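Local coordinates for protein cycloalternan-forming enzyme (Listeria monocytogenes serovar 1/2a, PDB 5F7U) that is a multidomain carbohydrate-active enzyme of glycoside hydrolase family 31, joining a TIM barrel to beta-rich domains and a family 6 carbohydrate-binding module, at residues A[290-295]-A[345-350]; A[298-303]-A[334-339]. The protein carries 1 engineered substitution. All blocks are in the same frame, centred on the assembly; numbering follows the deposited sequence.

Contact 1 (A[290-295]-A[345-350]); sequences FFVSAN and DIVNNY. With MG (magnesium ion), chain H.
The rings of Phe290 and Tyr350 lie face against face in an offset stack, with centroids 3.9 Å apart and planes only 3° from parallel. The slide brings Tyr350 CB over the Phe290 face as well: Tyr350 CB stands 3.5 Å from Phe290 CZ and makes a CH-pi contact with the ring. At the edge of the Phe290 ring, near its plane, sits the Ile346 methyl CG2, 4.4 Å from Phe290 CZ. Tyr350 reaches the stack with its CG trans to the backbone N (chi1 164°), and its ring also meets Tyr300 edge-to-face.

This is a helix laid on a beta sheet. Segment 290-293 belongs to a strand of the galactose mutarotase-like domain, and the axis of helix 345-350 passes 9.9 Å from it at 160°, nearly antiparallel. One turn nearer the helix start, Val292 CG2 is flanked by Ile346 CG2 at 4.2 Å and Val347 CG2 at 4.3 Å; the junction is entirely apolar, without a hydrogen bond between the segments.

Beyond this apolar interface the helix carries a magnesium ion. Asn349 OD1 binds the metal at 2.2 Å, and five waters complete an octahedron. Asp345 acts from the second shell through two metal-bound waters: the one donating to its OD1 accepts from Asn348 ND2, and the one donating to OD2 accepts from Asn349 ND2.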
ATOM      1  N   PHE A 290      -4.965  -0.195  12.545  1.00 11.66           N
ATOM      2  CA  PHE A 290      -5.371  -1.513  12.105  1.00 11.78           C
ATOM      3  C   PHE A 290      -4.098  -2.275  11.809  1.00 11.88           C
ATOM      4  O   PHE A 290      -3.227  -1.772  11.108  1.00 11.48           O
ATOM      5  CB  PHE A 290      -6.206  -1.403  10.822  1.00 11.81           C
ATOM      6  CG  PHE A 290      -6.474  -2.725  10.122  1.00 11.94           C
ATOM      7  CD1 PHE A 290      -7.077  -3.814  10.786  1.00 12.25           C
ATOM      8  CD2 PHE A 290      -6.184  -2.847   8.761  1.00 11.94           C
ATOM      9  CE1 PHE A 290      -7.341  -5.013  10.108  1.00 12.50           C
ATOM     10  CE2 PHE A 290      -6.453  -4.050   8.073  1.00 12.32           C
ATOM     11  CZ  PHE A 290      -7.030  -5.122   8.745  1.00 12.37           C
ATOM     12  N   PHE A 291      -3.998  -3.479  12.355  1.00 11.90           N
ATOM     13  CA  PHE A 291      -2.933  -4.388  11.961  1.00 12.14           C
ATOM     14  C   PHE A 291      -3.454  -5.772  11.629  1.00 12.01           C
ATOM     15  O   PHE A 291      -4.529  -6.171  12.080  1.00 12.11           O
ATOM     16  CB  PHE A 291      -1.806  -4.463  13.018  1.00 12.43           C
ATOM     17  CG  PHE A 291      -2.166  -5.208  14.290  1.00 12.98           C
ATOM     18  CD1 PHE A 291      -2.130  -6.607  14.332  1.00 13.11           C
ATOM     19  CD2 PHE A 291      -2.492  -4.507  15.457  1.00 13.14           C
ATOM     20  CE1 PHE A 291      -2.448  -7.292  15.493  1.00 13.59           C
ATOM     21  CE2 PHE A 291      -2.796  -5.192  16.627  1.00 13.51           C
ATOM     22  CZ  PHE A 291      -2.779  -6.582  16.645  1.00 13.70           C
ATOM     23  N   VAL A 292      -2.675  -6.496  10.840  1.00 11.92           N
ATOM     24  CA  VAL A 292      -2.963  -7.894  10.521  1.00 12.19           C
ATOM     25  C   VAL A 292      -1.829  -8.735  11.060  1.00 12.35           C
ATOM     26  O   VAL A 292      -0.654  -8.406  10.829  1.00 12.35           O
ATOM     27  CB  VAL A 292      -3.089  -8.091   8.995  1.00 12.22           C
ATOM     28  CG1 VAL A 292      -3.183  -9.585   8.642  1.00 12.54           C
ATOM     29  CG2 VAL A 292      -4.299  -7.333   8.459  1.00 11.98           C
ATOM     30  N   SER A 293      -2.180  -9.804  11.787  1.00 12.70           N
ATOM     31  CA  SER A 293      -1.180 -10.747  12.284  1.00 13.54           C
ATOM     32  C   SER A 293      -1.137 -11.972  11.403  1.00 14.04           C
ATOM     33  O   SER A 293      -2.177 -12.453  10.944  1.00 14.35           O
ATOM     34  CB  SER A 293      -1.483 -11.137  13.729  1.00 13.79           C
ATOM     35  OG  SER A 293      -0.770 -12.316  14.076  1.00 14.48           O
ATOM     36  N   ALA A 294       0.072 -12.506  11.193  1.00 14.47           N
ATOM     37  CA  ALA A 294       0.214 -13.762  10.488  1.00 15.25           C
ATOM     38  C   ALA A 294      -0.369 -14.958  11.271  1.00 16.01           C
ATOM     39  O   ALA A 294      -0.475 -16.055  10.729  1.00 16.95           O
ATOM     40  CB  ALA A 294       1.665 -13.986  10.100  1.00 15.98           C
ATOM     41  N   ASN A 295      -0.783 -14.735  12.523  1.00 15.98           N
ATOM     42  CA  ASN A 295      -1.593 -15.710  13.268  1.00 16.53           C
ATOM     43  C   ASN A 295      -3.078 -15.702  12.910  1.00 16.20           C
ATOM     44  O   ASN A 295      -3.900 -16.292  13.612  1.00 16.35           O
ATOM     45  CB  ASN A 295      -1.356 -15.593  14.781  1.00 17.40           C
ATOM     46  CG  ASN A 295      -0.003 -16.150  15.174  1.00 18.82           C
ATOM     47  OD1 ASN A 295       0.767 -16.565  14.300  1.00 19.81           O
ATOM     48  ND2 ASN A 295       0.312 -16.138  16.455  1.00 19.26           N
ATOM     49  N   ASP A 345      -9.034 -11.798   3.033  1.00 14.78           N
ATOM     50  CA  ASP A 345     -10.414 -11.708   3.499  1.00 14.76           C
ATOM     51  C   ASP A 345     -10.513 -10.915   4.804  1.00 14.42           C
ATOM     52  O   ASP A 345     -11.519 -10.224   5.033  1.00 14.18           O
ATOM     53  CB  ASP A 345     -11.016 -13.092   3.684  1.00 15.85           C
ATOM     54  CG  ASP A 345     -12.523 -13.051   3.768  1.00 16.64           C
ATOM     55  OD1 ASP A 345     -13.123 -12.325   2.946  1.00 16.94           O
ATOM     56  OD2 ASP A 345     -13.083 -13.732   4.646  1.00 17.05           O
ATOM     57  N   ILE A 346      -9.467 -10.979   5.642  1.00 13.64           N
ATOM     58  CA  ILE A 346      -9.423 -10.148   6.856  1.00 13.48           C
ATOM     59  C   ILE A 346      -9.407  -8.675   6.444  1.00 13.34           C
ATOM     60  O   ILE A 346     -10.167  -7.863   6.982  1.00 13.29           O
ATOM     61  CB  ILE A 346      -8.224 -10.513   7.763  1.00 13.31           C
ATOM     62  CG1 ILE A 346      -8.469 -11.902   8.389  1.00 13.74           C
ATOM     63  CG2 ILE A 346      -7.959  -9.438   8.825  1.00 12.97           C
ATOM     64  CD1 ILE A 346      -7.240 -12.497   9.077  1.00 13.94           C
ATOM     65  N   VAL A 347      -8.569  -8.348   5.456  1.00 13.08           N
ATOM     66  CA  VAL A 347      -8.558  -6.992   4.886  1.00 13.34           C
ATOM     67  C   VAL A 347      -9.917  -6.595   4.311  1.00 13.58           C
ATOM     68  O   VAL A 347     -10.385  -5.466   4.555  1.00 13.78           O
ATOM     69  CB  VAL A 347      -7.404  -6.791   3.869  1.00 13.13           C
ATOM     70  CG1 VAL A 347      -7.383  -5.348   3.349  1.00 13.19           C
ATOM     71  CG2 VAL A 347      -6.096  -7.094   4.576  1.00 13.32           C
ATOM     72  N   ASN A 348     -10.555  -7.503   3.564  1.00 13.81           N
ATOM     73  CA  ASN A 348     -11.897  -7.236   3.076  1.00 14.40           C
ATOM     74  C   ASN A 348     -12.870  -6.888   4.219  1.00 14.27           C
ATOM     75  O   ASN A 348     -13.632  -5.921   4.108  1.00 14.07           O
ATOM     76  CB  ASN A 348     -12.453  -8.395   2.259  1.00 15.12           C
ATOM     77  CG  ASN A 348     -13.787  -8.069   1.650  1.00 16.15           C
ATOM     78  OD1 ASN A 348     -13.895  -7.170   0.809  1.00 16.67           O
ATOM     79  ND2 ASN A 348     -14.834  -8.750   2.115  1.00 17.17           N
ATOM     80  N   ASN A 349     -12.828  -7.673   5.296  1.00 14.37           N
ATOM     81  CA  ASN A 349     -13.716  -7.417   6.448  1.00 14.63           C
ATOM     82  C   ASN A 349     -13.446  -6.057   7.075  1.00 14.64           C
ATOM     83  O   ASN A 349     -14.371  -5.352   7.454  1.00 15.14           O
ATOM     84  CB  ASN A 349     -13.646  -8.562   7.472  1.00 15.12           C
ATOM     85  CG  ASN A 349     -14.176  -9.868   6.911  1.00 15.94           C
ATOM     86  OD1 ASN A 349     -14.901  -9.865   5.916  1.00 16.56           O
ATOM     87  ND2 ASN A 349     -13.810 -10.997   7.531  1.00 15.97           N
ATOM     88  N   TYR A 350     -12.170  -5.679   7.154  1.00 14.18           N
ATOM     89  CA  TYR A 350     -11.795  -4.360   7.615  1.00 14.33           C
ATOM     90  C   TYR A 350     -12.431  -3.291   6.702  1.00 14.48           C
ATOM     91  O   TYR A 350     -12.941  -2.290   7.195  1.00 14.46           O
ATOM     92  CB  TYR A 350     -10.258  -4.247   7.686  1.00 14.17           C
ATOM     93  CG  TYR A 350      -9.773  -2.823   7.776  1.00 14.08           C
ATOM     94  CD1 TYR A 350      -9.878  -2.105   8.975  1.00 14.41           C
ATOM     95  CD2 TYR A 350      -9.257  -2.175   6.658  1.00 14.26           C
ATOM     96  CE1 TYR A 350      -9.458  -0.790   9.065  1.00 14.27           C
ATOM     97  CE2 TYR A 350      -8.847  -0.830   6.726  1.00 14.09           C
ATOM     98  CZ  TYR A 350      -8.947  -0.156   7.936  1.00 14.33           C
ATOM     99  OH  TYR A 350      -8.583   1.165   8.012  1.00 14.49           O
TER
HETATM  100 MG    MG H1102     -16.387 -11.260   5.209  1.00 14.67          MG
HETATM  101  O   HOH W   1     -15.523 -11.346   3.398  1.00 17.22           O
HETATM  102  O   HOH W   2     -15.350 -12.952   5.746  1.00 17.09           O
HETATM  103  O   HOH W   3     -17.987 -12.453   4.490  1.00 17.28           O
HETATM  104  O   HOH W   4     -17.141 -11.196   7.171  1.00 15.02           O
HETATM  105  O   HOH W   5     -17.491  -9.677   4.592  1.00 18.70           O

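Contact 2 (A[298-303]-A[334-339]); sequences GMYVNS and DYYVIS
Backbone hydrogen bonds join 298-301 to 334-338 as adjacent antiparallel strands, 298-303 lying in the galactose mutarotase-like domain of this family 31 enzyme; strand 333-338 also pairs with 158-164. Gly298 with Ile338 and Tyr300 with Tyr336 are hydrogen-bonded pairs, each with two N-H...O bonds; Gly298 N to Ile338 O measures 2.7 Å. Met299 with Val337 falls between them and Val301 with Tyr335 just beyond; both are non-hydrogen-bonded pairs. CA-H...O contacts accompany these bonds, as from Met299 CA to Tyr336 O at 3.3 Å. Asn302 N to Asp334 O, 2.8 Å, adds a last backbone bond just past strand 298-301, where Asn302 is the centre of an inverse gamma turn.

Polar side chains act at that same end. Asn302 ND2 donates to Asp334 OD2 at 2.9 Å, approaching from above the carboxylate plane (59° out of it), while Arg160 forms a salt bridge with the same oxygen. A water accepts from Asp334 N and donates to Asn302 O.

Among the aromatic contacts, Tyr300 and Tyr336 run side by side with planes 20° apart, but slid so far (centroids 6.0 Å) that the rings barely overlap; they touch at Tyr300 CD2 and Tyr336 CD1, 3.6 Å. Asn302 CB lies at the edge of the Tyr336 ring.

Of the apolar contacts, Tyr300 CB touches Ile338 CD1 on the face of these two tyrosines. On the face bearing Met299, Val301, Tyr335 and Val337, Met299 CE meets Val337 CG2 at 4.2 Å and Val301 CG2 packs on Tyr335 CB. With CG between the backbone N and carbonyl carbon (chi1 69°), the Tyr335 ring leads away, and its OH hydrogen-bonds Asn240.

Five backbone bonds thus run along the pair, and at Asn302 a side-chain bond joins the last of them; Arg160 probably helps to balance the charge of Asp334.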
ATOM      1  N   GLY A 298      -6.987  -9.845  12.320  1.00 13.40           N
ATOM      2  CA  GLY A 298      -6.697  -8.421  12.329  1.00 13.26           C
ATOM      3  C   GLY A 298      -7.279  -7.790  13.578  1.00 13.22           C
ATOM      4  O   GLY A 298      -8.196  -8.345  14.197  1.00 13.68           O
ATOM      5  N   MET A 299      -6.735  -6.630  13.956  1.00 13.06           N
ATOM      6  CA  MET A 299      -7.308  -5.868  15.080  1.00 13.19           C
ATOM      7  C   MET A 299      -7.435  -4.437  14.619  1.00 12.91           C
ATOM      8  O   MET A 299      -6.475  -3.874  14.133  1.00 12.50           O
ATOM      9  CB  MET A 299      -6.404  -5.921  16.318  1.00 13.70           C
ATOM     10  CG  MET A 299      -6.973  -5.165  17.532  1.00 14.51           C
ATOM     11  SD  MET A 299      -6.032  -5.440  19.062  1.00 15.67           S
ATOM     12  CE  MET A 299      -6.435  -7.154  19.405  1.00 15.67           C
ATOM     13  N   TYR A 300      -8.623  -3.871  14.805  1.00 12.89           N
ATOM     14  CA  TYR A 300      -8.904  -2.495  14.411  1.00 12.92           C
ATOM     15  C   TYR A 300      -9.440  -1.750  15.615  1.00 13.05           C
ATOM     16  O   TYR A 300     -10.466  -2.133  16.166  1.00 13.31           O
ATOM     17  CB  TYR A 300      -9.906  -2.457  13.242  1.00 13.29           C
ATOM     18  CG  TYR A 300     -10.402  -1.052  12.913  1.00 13.68           C
ATOM     19  CD1 TYR A 300      -9.495  -0.002  12.716  1.00 13.60           C
ATOM     20  CD2 TYR A 300     -11.778  -0.778  12.827  1.00 14.30           C
ATOM     21  CE1 TYR A 300      -9.941   1.284  12.424  1.00 13.71           C
ATOM     22  CE2 TYR A 300     -12.233   0.508  12.524  1.00 14.41           C
ATOM     23  CZ  TYR A 300     -11.303   1.523  12.335  1.00 14.26           C
ATOM     24  OH  TYR A 300     -11.729   2.798  12.039  1.00 14.67           O
ATOM     25  N   VAL A 301      -8.744  -0.686  16.027  1.00 12.97           N
ATOM     26  CA  VAL A 301      -9.236   0.149  17.141  1.00 13.46           C
ATOM     27  C   VAL A 301      -9.964   1.303  16.470  1.00 13.76           C
ATOM     28  O   VAL A 301      -9.337   2.124  15.789  1.00 13.50           O
ATOM     29  CB  VAL A 301      -8.104   0.624  18.082  1.00 13.60           C
ATOM     30  CG1 VAL A 301      -8.622   1.576  19.177  1.00 14.18           C
ATOM     31  CG2 VAL A 301      -7.428  -0.572  18.739  1.00 13.71           C
ATOM     32  N   ASN A 302     -11.281   1.334  16.663  1.00 13.82           N
ATOM     33  CA  ASN A 302     -12.163   2.265  15.975  1.00 14.37           C
ATOM     34  C   ASN A 302     -12.216   3.605  16.687  1.00 14.43           C
ATOM     35  O   ASN A 302     -13.098   3.843  17.521  1.00 15.25           O
ATOM     36  CB  ASN A 302     -13.574   1.662  15.837  1.00 15.40           C
ATOM     37  CG  ASN A 302     -14.529   2.580  15.076  1.00 16.44           C
ATOM     38  OD1 ASN A 302     -14.099   3.427  14.296  1.00 16.33           O
ATOM     39  ND2 ASN A 302     -15.827   2.427  15.324  1.00 17.26           N
ATOM     40  N   SER A 303     -11.228   4.446  16.400  1.00 14.11           N
ATOM     41  CA  SER A 303     -11.169   5.801  16.950  1.00 14.34           C
ATOM     42  C   SER A 303     -10.188   6.617  16.142  1.00 14.12           C
ATOM     43  O   SER A 303      -9.160   6.104  15.714  1.00 13.94           O
ATOM     44  CB  SER A 303     -10.639   5.766  18.391  1.00 14.65           C
ATOM     45  OG  SER A 303     -10.637   7.087  18.937  1.00 15.14           O
ATOM     46  N   ASP A 334     -13.869   1.087  21.489  1.00 14.56           N
ATOM     47  CA  ASP A 334     -14.555   0.330  20.437  1.00 14.73           C
ATOM     48  C   ASP A 334     -13.477  -0.312  19.562  1.00 14.10           C
ATOM     49  O   ASP A 334     -12.721   0.393  18.882  1.00 13.77           O
ATOM     50  CB  ASP A 334     -15.421   1.317  19.646  1.00 15.19           C
ATOM     51  CG  ASP A 334     -16.244   0.666  18.540  1.00 15.61           C
ATOM     52  OD1 ASP A 334     -16.248  -0.569  18.374  1.00 15.54           O
ATOM     53  OD2 ASP A 334     -16.912   1.438  17.821  1.00 16.06           O
ATOM     54  N   TYR A 335     -13.373  -1.642  19.596  1.00 13.90           N
ATOM     55  CA  TYR A 335     -12.365  -2.314  18.749  1.00 13.81           C
ATOM     56  C   TYR A 335     -12.854  -3.649  18.212  1.00 13.75           C
ATOM     57  O   TYR A 335     -13.799  -4.236  18.744  1.00 14.49           O
ATOM     58  CB  TYR A 335     -10.997  -2.442  19.454  1.00 13.81           C
ATOM     59  CG  TYR A 335     -10.940  -3.393  20.636  1.00 14.57           C
ATOM     60  CD1 TYR A 335     -11.388  -2.989  21.891  1.00 15.07           C
ATOM     61  CD2 TYR A 335     -10.397  -4.685  20.499  1.00 14.70           C
ATOM     62  CE1 TYR A 335     -11.349  -3.850  22.998  1.00 15.63           C
ATOM     63  CE2 TYR A 335     -10.347  -5.561  21.596  1.00 15.33           C
ATOM     64  CZ  TYR A 335     -10.821  -5.126  22.835  1.00 15.92           C
ATOM     65  OH  TYR A 335     -10.806  -5.932  23.948  1.00 17.12           O
ATOM     66  N   TYR A 336     -12.225  -4.102  17.136  1.00 13.45           N
ATOM     67  CA  TYR A 336     -12.667  -5.310  16.462  1.00 13.65           C
ATOM     68  C   TYR A 336     -11.527  -6.306  16.402  1.00 13.44           C
ATOM     69  O   TYR A 336     -10.366  -5.921  16.183  1.00 13.36           O
ATOM     70  CB  TYR A 336     -13.093  -5.023  15.031  1.00 13.58           C
ATOM     71  CG  TYR A 336     -14.246  -4.066  14.831  1.00 14.03           C
ATOM     72  CD1 TYR A 336     -14.063  -2.666  14.921  1.00 14.06           C
ATOM     73  CD2 TYR A 336     -15.507  -4.541  14.456  1.00 14.53           C
ATOM     74  CE1 TYR A 336     -15.140  -1.787  14.703  1.00 14.37           C
ATOM     75  CE2 TYR A 336     -16.574  -3.675  14.229  1.00 14.76           C
ATOM     76  CZ  TYR A 336     -16.384  -2.310  14.353  1.00 14.96           C
ATOM     77  OH  TYR A 336     -17.472  -1.496  14.093  1.00 15.62           O
ATOM     78  N   VAL A 337     -11.857  -7.585  16.601  1.00 13.72           N
ATOM     79  CA  VAL A 337     -10.947  -8.671  16.253  1.00 13.74           C
ATOM     80  C   VAL A 337     -11.549  -9.367  15.027  1.00 13.87           C
ATOM     81  O   VAL A 337     -12.649  -9.899  15.087  1.00 14.08           O
ATOM     82  CB  VAL A 337     -10.725  -9.657  17.426  1.00 14.18           C
ATOM     83  CG1 VAL A 337      -9.834 -10.824  16.986  1.00 14.38           C
ATOM     84  CG2 VAL A 337     -10.137  -8.921  18.631  1.00 14.21           C
ATOM     85  N   ILE A 338     -10.796  -9.345  13.936  1.00 13.63           N
ATOM     86  CA  ILE A 338     -11.293  -9.672  12.607  1.00 13.86           C
ATOM     87  C   ILE A 338     -10.652 -10.973  12.151  1.00 14.30           C
ATOM     88  O   ILE A 338      -9.424 -11.066  12.073  1.00 13.96           O
ATOM     89  CB  ILE A 338     -10.947  -8.538  11.613  1.00 13.60           C
ATOM     90  CG1 ILE A 338     -11.463  -7.183  12.159  1.00 13.73           C
ATOM     91  CG2 ILE A 338     -11.538  -8.850  10.239  1.00 13.45           C
ATOM     92  CD1 ILE A 338     -11.122  -5.995  11.278  1.00 13.89           C
ATOM     93  N   SER A 339     -11.493 -11.972  11.879  1.00 15.35           N
ATOM     94  CA  SER A 339     -11.050 -13.214  11.256  1.00 16.94           C
ATOM     95  C   SER A 339     -11.583 -13.236   9.817  1.00 17.29           C
ATOM     96  O   SER A 339     -12.175 -12.258   9.351  1.00 17.26           O
ATOM     97  CB  SER A 339     -11.561 -14.407  12.064  1.00 18.21           C
ATOM     98  OG  SER A 339     -11.122 -15.633  11.486  1.00 21.11           O
TER
HETATM   99  O   HOH W   6     -12.403   3.145  20.420  1.00 17.55           O

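In the fold
The centres of the two contacts lie 9 Å apart, and their halves are neighbours in the chain: 290-295 comes before 298-303, and 334-339 before 345-350. Strand 287-293 leads through a short turn to its antiparallel neighbour 297-301, joined by a probable hydrogen bond from Met299 N to Phe291 O (2.9 Å). Strand 333-338 leads into helix 343-354, which folds back so that Asn349 ND2 lies 2.8 Å from Ser339 O, another probable hydrogen bond, and Asn349 CB packs at 3.5 Å on Ile338 CG2. Asn349, which binds the magnesium ion, thus also touches contact 2, consistent with positioning of its amide; the Ile338 side chain is about 7 Å from the ion.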